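Long-range contact in Cyclo(L-leucyl-L-leucyl) synthase (Staphylococcus haemolyticus, PDB 6EZ3), which catalyses the ATP-independent formation of cyclodipeptides, including cyclo(L-leucyl-L-leucyl), from aminoacyl-tRNAs such as leucyl-tRNA: residues I16-S28 and A182-Y195. Sequence-based numbering, arbitrary orientation.
Sequences IYQRKKHVILGIS and ANPIINTQETLMAY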
ATOM      1  N   ILE A  16      16.080  -8.901   4.687  1.00 40.11           N
ATOM      2  CA  ILE A  16      15.312  -8.070   5.615  1.00 40.95           C
ATOM      3  C   ILE A  16      14.301  -8.963   6.355  1.00 46.20           C
ATOM      4  O   ILE A  16      14.229  -8.918   7.603  1.00 45.72           O
ATOM      5  CB  ILE A  16      14.657  -6.815   4.910  1.00 43.93           C
ATOM      6  CG1 ILE A  16      15.748  -5.785   4.475  1.00 44.59           C
ATOM      7  CG2 ILE A  16      13.564  -6.141   5.761  1.00 41.28           C
ATOM      8  CD1 ILE A  16      15.259  -4.587   3.582  1.00 46.10           C
ATOM      9  N   TYR A  17      13.562  -9.805   5.574  1.00 41.82           N
ATOM     10  CA  TYR A  17      12.549 -10.727   6.092  1.00 41.19           C
ATOM     11  C   TYR A  17      13.125 -11.574   7.194  1.00 46.84           C
ATOM     12  O   TYR A  17      12.531 -11.593   8.280  1.00 46.62           O
ATOM     13  CB  TYR A  17      11.973 -11.598   4.977  1.00 41.58           C
ATOM     14  CG  TYR A  17      10.908 -12.578   5.423  1.00 42.20           C
ATOM     15  CD1 TYR A  17      11.199 -13.921   5.583  1.00 44.44           C
ATOM     16  CD2 TYR A  17       9.595 -12.170   5.622  1.00 43.09           C
ATOM     17  CE1 TYR A  17      10.217 -14.836   5.963  1.00 46.65           C
ATOM     18  CE2 TYR A  17       8.604 -13.073   6.015  1.00 44.00           C
ATOM     19  CZ  TYR A  17       8.918 -14.410   6.173  1.00 53.06           C
ATOM     20  OH  TYR A  17       7.949 -15.317   6.557  1.00 56.14           O
ATOM     21  N   GLN A  18      14.315 -12.225   6.932  1.00 42.41           N
ATOM     22  CA  GLN A  18      15.054 -13.061   7.875  1.00 41.38           C
ATOM     23  C   GLN A  18      15.170 -12.393   9.251  1.00 45.24           C
ATOM     24  O   GLN A  18      14.859 -13.046  10.251  1.00 47.47           O
ATOM     25  CB  GLN A  18      16.446 -13.394   7.323  1.00 42.55           C
ATOM     26  CG  GLN A  18      17.257 -14.314   8.239  1.00 60.63           C
ATOM     27  CD  GLN A  18      18.554 -14.781   7.642  1.00 81.48           C
ATOM     28  OE1 GLN A  18      19.378 -13.973   7.201  1.00 78.22           O
ATOM     29  NE2 GLN A  18      18.768 -16.091   7.644  1.00 74.05           N
ATOM     30  N   ARG A  19      15.578 -11.099   9.283  1.00 38.42           N
ATOM     31  CA  ARG A  19      15.775 -10.298  10.485  1.00 37.93           C
ATOM     32  C   ARG A  19      14.489 -10.099  11.363  1.00 43.08           C
ATOM     33  O   ARG A  19      14.615  -9.904  12.563  1.00 43.86           O
ATOM     34  CB  ARG A  19      16.415  -8.942  10.120  1.00 37.47           C
ATOM     35  CG  ARG A  19      17.893  -9.012   9.750  1.00 38.89           C
ATOM     36  CD  ARG A  19      18.445  -7.722   9.165  1.00 45.30           C
ATOM     37  NE  ARG A  19      18.639  -7.859   7.715  1.00 65.93           N
ATOM     38  CZ  ARG A  19      19.073  -6.891   6.908  1.00 92.14           C
ATOM     39  NH1 ARG A  19      19.200  -7.113   5.603  1.00 80.06           N
ATOM     40  NH2 ARG A  19      19.386  -5.698   7.396  1.00 92.85           N
ATOM     41  N   LYS A  20      13.291 -10.186  10.775  1.00 39.28           N
ATOM     42  CA  LYS A  20      11.932 -10.026  11.359  1.00 38.73           C
ATOM     43  C   LYS A  20      11.744  -8.750  12.241  1.00 46.00           C
ATOM     44  O   LYS A  20      10.989  -8.773  13.228  1.00 45.19           O
ATOM     45  CB  LYS A  20      11.459 -11.280  12.077  1.00 37.86           C
ATOM     46  CG  LYS A  20      11.456 -12.473  11.141  1.00 39.41           C
ATOM     47  CD  LYS A  20      10.095 -12.979  10.761  1.00 33.89           C
ATOM     48  CE  LYS A  20      10.066 -13.581   9.383  1.00 28.10           C
ATOM     49  NZ  LYS A  20      11.214 -14.491   9.109  1.00 27.62           N
ATOM     50  N   LYS A  21      12.363  -7.616  11.826  1.00 44.37           N
ATOM     51  CA  LYS A  21      12.244  -6.388  12.617  1.00 44.67           C
ATOM     52  C   LYS A  21      10.858  -5.746  12.559  1.00 50.28           C
ATOM     53  O   LYS A  21      10.287  -5.492  13.613  1.00 53.54           O
ATOM     54  CB  LYS A  21      13.327  -5.372  12.265  1.00 48.43           C
ATOM     55  CG  LYS A  21      14.710  -5.720  12.816  1.00 80.36           C
ATOM     56  CD  LYS A  21      15.656  -4.522  12.734  1.00 94.62           C
ATOM     57  CE  LYS A  21      17.064  -4.881  12.302  1.00111.46           C
ATOM     58  NZ  LYS A  21      17.750  -3.734  11.635  1.00121.60           N
ATOM     59  N   HIS A  22      10.306  -5.496  11.354  1.00 43.89           N
ATOM     60  CA  HIS A  22       9.000  -4.869  11.178  1.00 42.42           C
ATOM     61  C   HIS A  22       8.372  -5.183   9.806  1.00 47.88           C
ATOM     62  O   HIS A  22       9.089  -5.278   8.800  1.00 51.44           O
ATOM     63  CB  HIS A  22       9.154  -3.362  11.362  1.00 42.89           C
ATOM     64  CG  HIS A  22       7.875  -2.568  11.312  1.00 46.81           C
ATOM     65  ND1 HIS A  22       7.405  -2.000  10.128  1.00 48.75           N
ATOM     66  CD2 HIS A  22       7.038  -2.221  12.308  1.00 48.30           C
ATOM     67  CE1 HIS A  22       6.294  -1.364  10.449  1.00 47.52           C
ATOM     68  NE2 HIS A  22       6.035  -1.456  11.744  1.00 47.64           N
ATOM     69  N   VAL A  23       7.028  -5.290   9.765  1.00 39.66           N
ATOM     70  CA  VAL A  23       6.245  -5.507   8.547  1.00 37.17           C
ATOM     71  C   VAL A  23       5.094  -4.478   8.476  1.00 43.30           C
ATOM     72  O   VAL A  23       4.568  -4.055   9.517  1.00 43.36           O
ATOM     73  CB  VAL A  23       5.744  -6.983   8.392  1.00 38.61           C
ATOM     74  CG1 VAL A  23       4.731  -7.410   9.475  1.00 36.90           C
ATOM     75  CG2 VAL A  23       5.180  -7.222   7.001  1.00 38.48           C
ATOM     76  N   ILE A  24       4.732  -4.065   7.250  1.00 39.64           N
ATOM     77  CA  ILE A  24       3.614  -3.189   6.967  1.00 39.46           C
ATOM     78  C   ILE A  24       2.634  -4.086   6.287  1.00 44.71           C
ATOM     79  O   ILE A  24       2.952  -4.682   5.256  1.00 46.28           O
ATOM     80  CB  ILE A  24       3.962  -1.945   6.084  1.00 43.01           C
ATOM     81  CG1 ILE A  24       4.992  -1.005   6.785  1.00 43.67           C
ATOM     82  CG2 ILE A  24       2.676  -1.151   5.717  1.00 43.57           C
ATOM     83  CD1 ILE A  24       5.606   0.001   5.911  1.00 43.00           C
ATOM     84  N   LEU A  25       1.453  -4.240   6.879  1.00 40.19           N
ATOM     85  CA  LEU A  25       0.408  -5.033   6.236  1.00 38.30           C
ATOM     86  C   LEU A  25      -0.436  -4.042   5.436  1.00 44.08           C
ATOM     87  O   LEU A  25      -1.017  -3.117   5.999  1.00 43.62           O
ATOM     88  CB  LEU A  25      -0.467  -5.822   7.227  1.00 36.86           C
ATOM     89  CG  LEU A  25       0.225  -6.649   8.295  1.00 39.33           C
ATOM     90  CD1 LEU A  25      -0.778  -7.162   9.272  1.00 39.70           C
ATOM     91  CD2 LEU A  25       0.953  -7.816   7.715  1.00 38.63           C
ATOM     92  N   GLY A  26      -0.408  -4.187   4.125  1.00 42.18           N
ATOM     93  CA  GLY A  26      -1.199  -3.363   3.240  1.00 42.10           C
ATOM     94  C   GLY A  26      -2.569  -3.992   3.078  1.00 49.37           C
ATOM     95  O   GLY A  26      -2.687  -5.107   2.536  1.00 49.07           O
ATOM     96  N   ILE A  27      -3.612  -3.284   3.581  1.00 46.45           N
ATOM     97  CA  ILE A  27      -5.014  -3.677   3.423  1.00 46.05           C
ATOM     98  C   ILE A  27      -5.671  -2.754   2.368  1.00 50.94           C
ATOM     99  O   ILE A  27      -5.443  -1.551   2.369  1.00 51.45           O
ATOM    100  CB  ILE A  27      -5.736  -3.773   4.779  1.00 49.00           C
ATOM    101  CG1 ILE A  27      -5.175  -4.984   5.564  1.00 48.99           C
ATOM    102  CG2 ILE A  27      -7.254  -3.905   4.598  1.00 49.33           C
ATOM    103  CD1 ILE A  27      -5.002  -4.808   7.058  1.00 46.61           C
ATOM    104  N   SER A  28      -6.375  -3.345   1.408  1.00 48.48           N
ATOM    105  CA  SER A  28      -6.971  -2.665   0.262  1.00 49.40           C
ATOM    106  C   SER A  28      -8.478  -2.426   0.367  1.00 58.59           C
ATOM    107  O   SER A  28      -9.216  -3.308   0.831  1.00 59.45           O
ATOM    108  CB  SER A  28      -6.641  -3.416  -1.025  1.00 51.28           C
ATOM    109  OG  SER A  28      -5.332  -3.123  -1.478  1.00 56.04           O
ATOM    110  N   ALA A 182       9.407   3.764   3.464  1.00 43.95           N
ATOM    111  CA  ALA A 182       8.460   4.037   4.518  1.00 42.72           C
ATOM    112  C   ALA A 182       9.161   4.378   5.825  1.00 46.80           C
ATOM    113  O   ALA A 182       8.618   5.136   6.609  1.00 45.89           O
ATOM    114  CB  ALA A 182       7.566   2.835   4.713  1.00 43.43           C
ATOM    115  N   ASN A 183      10.380   3.842   6.043  1.00 44.53           N
ATOM    116  CA  ASN A 183      11.200   4.007   7.257  1.00 43.88           C
ATOM    117  C   ASN A 183      11.244   5.419   7.872  1.00 49.74           C
ATOM    118  O   ASN A 183      10.938   5.515   9.057  1.00 51.51           O
ATOM    119  CB  ASN A 183      12.610   3.503   7.029  1.00 38.91           C
ATOM    120  CG  ASN A 183      12.637   2.093   6.573  1.00 61.39           C
ATOM    121  OD1 ASN A 183      12.408   1.188   7.361  1.00 54.26           O
ATOM    122  ND2 ASN A 183      12.841   1.889   5.277  1.00 57.89           N
ATOM    123  N   PRO A 184      11.611   6.515   7.173  1.00 45.85           N
ATOM    124  CA  PRO A 184      11.642   7.816   7.855  1.00 46.30           C
ATOM    125  C   PRO A 184      10.258   8.458   8.096  1.00 52.45           C
ATOM    126  O   PRO A 184      10.151   9.404   8.884  1.00 54.44           O
ATOM    127  CB  PRO A 184      12.508   8.656   6.934  1.00 47.97           C
ATOM    128  CG  PRO A 184      12.271   8.090   5.580  1.00 52.26           C
ATOM    129  CD  PRO A 184      12.000   6.643   5.753  1.00 47.48           C
ATOM    130  N   ILE A 185       9.212   7.955   7.410  1.00 46.61           N
ATOM    131  CA  ILE A 185       7.844   8.444   7.511  1.00 45.19           C
ATOM    132  C   ILE A 185       7.190   7.840   8.767  1.00 53.16           C
ATOM    133  O   ILE A 185       6.845   8.573   9.689  1.00 55.75           O
ATOM    134  CB  ILE A 185       7.031   8.181   6.205  1.00 46.68           C
ATOM    135  CG1 ILE A 185       7.761   8.687   4.937  1.00 44.99           C
ATOM    136  CG2 ILE A 185       5.669   8.808   6.305  1.00 48.70           C
ATOM    137  CD1 ILE A 185       7.318   8.078   3.654  1.00 39.10           C
ATOM    138  N   ILE A 186       7.053   6.523   8.820  1.00 50.15           N
ATOM    139  CA  ILE A 186       6.454   5.780   9.943  1.00 50.39           C
ATOM    140  C   ILE A 186       7.441   5.535  11.085  1.00 56.72           C
ATOM    141  O   ILE A 186       7.078   4.909  12.091  1.00 57.64           O
ATOM    142  CB  ILE A 186       5.798   4.448   9.476  1.00 53.17           C
ATOM    143  CG1 ILE A 186       6.860   3.435   8.932  1.00 51.90           C
ATOM    144  CG2 ILE A 186       4.649   4.743   8.476  1.00 54.15           C
ATOM    145  CD1 ILE A 186       6.458   2.068   9.029  1.00 52.42           C
ATOM    146  N   ASN A 187       8.693   5.993  10.909  1.00 53.18           N
ATOM    147  CA  ASN A 187       9.777   5.913  11.878  1.00 52.97           C
ATOM    148  C   ASN A 187      10.191   4.470  12.252  1.00 56.23           C
ATOM    149  O   ASN A 187      10.084   4.067  13.419  1.00 57.34           O
ATOM    150  CB  ASN A 187       9.487   6.761  13.128  1.00 53.41           C
ATOM    151  CG  ASN A 187      10.753   7.277  13.713  1.00 87.68           C
ATOM    152  OD1 ASN A 187      11.220   6.766  14.730  1.00 73.47           O
ATOM    153  ND2 ASN A 187      11.410   8.204  12.992  1.00 89.95           N
ATOM    154  N   THR A 188      10.702   3.716  11.255  1.00 49.51           N
ATOM    155  CA  THR A 188      11.227   2.357  11.431  1.00 48.16           C
ATOM    156  C   THR A 188      12.693   2.315  10.997  1.00 51.76           C
ATOM    157  O   THR A 188      13.133   3.188  10.241  1.00 51.60           O
ATOM    158  CB  THR A 188      10.388   1.275  10.708  1.00 49.88           C
ATOM    159  OG1 THR A 188      10.089   1.678   9.379  1.00 58.49           O
ATOM    160  CG2 THR A 188       9.123   0.922  11.434  1.00 40.29           C
ATOM    161  N   GLN A 189      13.453   1.309  11.494  1.00 47.29           N
ATOM    162  CA  GLN A 189      14.859   1.106  11.162  1.00 46.11           C
ATOM    163  C   GLN A 189      14.894   0.459   9.771  1.00 49.49           C
ATOM    164  O   GLN A 189      15.520   0.994   8.861  1.00 49.19           O
ATOM    165  CB  GLN A 189      15.510   0.217  12.213  1.00 47.75           C
ATOM    166  CG  GLN A 189      16.726   0.805  12.920  1.00 79.11           C
ATOM    167  CD  GLN A 189      17.541  -0.313  13.549  1.00118.15           C
ATOM    168  OE1 GLN A 189      18.128  -1.153  12.847  1.00116.97           O
ATOM    169  NE2 GLN A 189      17.570  -0.375  14.886  1.00114.85           N
ATOM    170  N   GLU A 190      14.155  -0.657   9.599  1.00 45.88           N
ATOM    171  CA  GLU A 190      13.946  -1.410   8.347  1.00 44.57           C
ATOM    172  C   GLU A 190      12.535  -1.984   8.429  1.00 50.20           C
ATOM    173  O   GLU A 190      12.022  -2.173   9.544  1.00 49.96           O
ATOM    174  CB  GLU A 190      14.991  -2.503   8.115  1.00 45.25           C
ATOM    175  CG  GLU A 190      15.150  -3.484   9.267  1.00 51.01           C
ATOM    176  CD  GLU A 190      15.874  -4.771   8.938  1.00 59.48           C
ATOM    177  OE1 GLU A 190      15.353  -5.858   9.289  1.00 68.57           O
ATOM    178  OE2 GLU A 190      16.937  -4.695   8.285  1.00 35.54           O
ATOM    179  N   THR A 191      11.874  -2.180   7.258  1.00 46.16           N
ATOM    180  CA  THR A 191      10.480  -2.632   7.164  1.00 44.31           C
ATOM    181  C   THR A 191      10.222  -3.289   5.815  1.00 48.67           C
ATOM    182  O   THR A 191      11.001  -3.092   4.886  1.00 48.03           O
ATOM    183  CB  THR A 191       9.534  -1.434   7.430  1.00 41.89           C
ATOM    184  OG1 THR A 191       8.159  -1.831   7.416  1.00 44.22           O
ATOM    185  CG2 THR A 191       9.765  -0.276   6.501  1.00 30.73           C
ATOM    186  N   LEU A 192       9.154  -4.114   5.718  1.00 46.18           N
ATOM    187  CA  LEU A 192       8.727  -4.768   4.467  1.00 45.47           C
ATOM    188  C   LEU A 192       7.284  -4.368   4.214  1.00 48.68           C
ATOM    189  O   LEU A 192       6.479  -4.418   5.147  1.00 51.14           O
ATOM    190  CB  LEU A 192       8.734  -6.316   4.561  1.00 45.30           C
ATOM    191  CG  LEU A 192      10.026  -7.090   4.846  1.00 49.77           C
ATOM    192  CD1 LEU A 192       9.709  -8.505   5.189  1.00 48.95           C
ATOM    193  CD2 LEU A 192      10.976  -7.065   3.662  1.00 53.31           C
ATOM    194  N   MET A 193       6.934  -4.027   2.973  1.00 40.63           N
ATOM    195  CA  MET A 193       5.549  -3.810   2.622  1.00 39.52           C
ATOM    196  C   MET A 193       5.016  -5.201   2.153  1.00 44.87           C
ATOM    197  O   MET A 193       5.550  -5.751   1.176  1.00 45.64           O
ATOM    198  CB  MET A 193       5.462  -2.777   1.529  1.00 42.02           C
ATOM    199  CG  MET A 193       4.109  -2.685   0.929  1.00 46.77           C
ATOM    200  SD  MET A 193       2.930  -1.834   1.990  1.00 52.57           S
ATOM    201  CE  MET A 193       3.687  -0.171   2.071  1.00 48.71           C
ATOM    202  N   ALA A 194       4.037  -5.815   2.900  1.00 41.43           N
ATOM    203  CA  ALA A 194       3.462  -7.141   2.613  1.00 40.64           C
ATOM    204  C   ALA A 194       2.081  -7.049   1.936  1.00 46.21           C
ATOM    205  O   ALA A 194       1.166  -6.407   2.456  1.00 47.75           O
ATOM    206  CB  ALA A 194       3.364  -7.949   3.888  1.00 40.87           C
ATOM    207  N   TYR A 195       1.942  -7.687   0.780  1.00 41.97           N
ATOM    208  CA  TYR A 195       0.702  -7.715   0.023  1.00 43.55           C
ATOM    209  C   TYR A 195       0.437  -9.131  -0.548  1.00 53.47           C
ATOM    210  O   TYR A 195       1.308  -9.999  -0.431  1.00 55.51           O
ATOM    211  CB  TYR A 195       0.764  -6.661  -1.074  1.00 44.73           C
ATOM    212  CG  TYR A 195      -0.578  -6.261  -1.639  1.00 45.45           C
ATOM    213  CD1 TYR A 195      -0.882  -6.485  -2.973  1.00 48.30           C
ATOM    214  CD2 TYR A 195      -1.510  -5.579  -0.860  1.00 45.31           C
ATOM    215  CE1 TYR A 195      -2.098  -6.072  -3.518  1.00 50.21           C
ATOM    216  CE2 TYR A 195      -2.735  -5.176  -1.385  1.00 46.02           C
ATOM    217  CZ  TYR A 195      -3.022  -5.414  -2.722  1.00 53.24           C
ATOM    218  OH  TYR A 195      -4.224  -5.021  -3.276  1.00 50.07           O
TER
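The imidazole of His22 meets the methyl CG2 of Thr188 over one face, almost centred in a CH-pi contact 3.6 Å from the ring centroid, while Thr191 OG1 lies at the ring edge and hydrogen-bonds ND1 (2.8 Å). With NE2 tied to Ser54, both ring nitrogens are engaged and the ring's rotation is fixed. The Tyr17 ring receives Leu192 CD1 at its edge and Lys20 CE over one face, near the rim; the other leucine methyl, CD2, packs on Ile16 CG2. At the Arg19 guanidinium, Glu190 OE2 sits over one face in a salt bridge to NH2 (2.8 Å), the two planes turned 54° apart. The Lys21 side chain crosses that of Glu190 at about a right angle, its NZ in a longer salt bridge (3.6 Å) to OE2 and hydrogen-bonded to Gln189 OE1 from 38° out of the amide carbonyl plane. With Glu190 CG between the backbone N and carbonyl carbon (chi1 54°) and the chain extended beyond it, the carboxylate reaches both bases.

Beyond these side chains, strands 22-26 and 191-195 run parallel at the centre of the mixed sheet of this HUP-clan, Rossmann-like fold. Ile24 N donates to Leu192 O and Ile24 O accepts from Ala194 N, each at 2.8 Å and nearly straight. Ile24 CD1 reaches Ala182 CB (3.6 Å) and Ile186 CD1. Two residues past strand 22-26, Ser28 OG, probably the nucleophile, hydrogen-bonds the OH of Tyr195 (2.8 Å), at the end of its own strand; Tyr195 and Tyr171 probably bind substrate, and nearby Glu175 may be critical for catalysis.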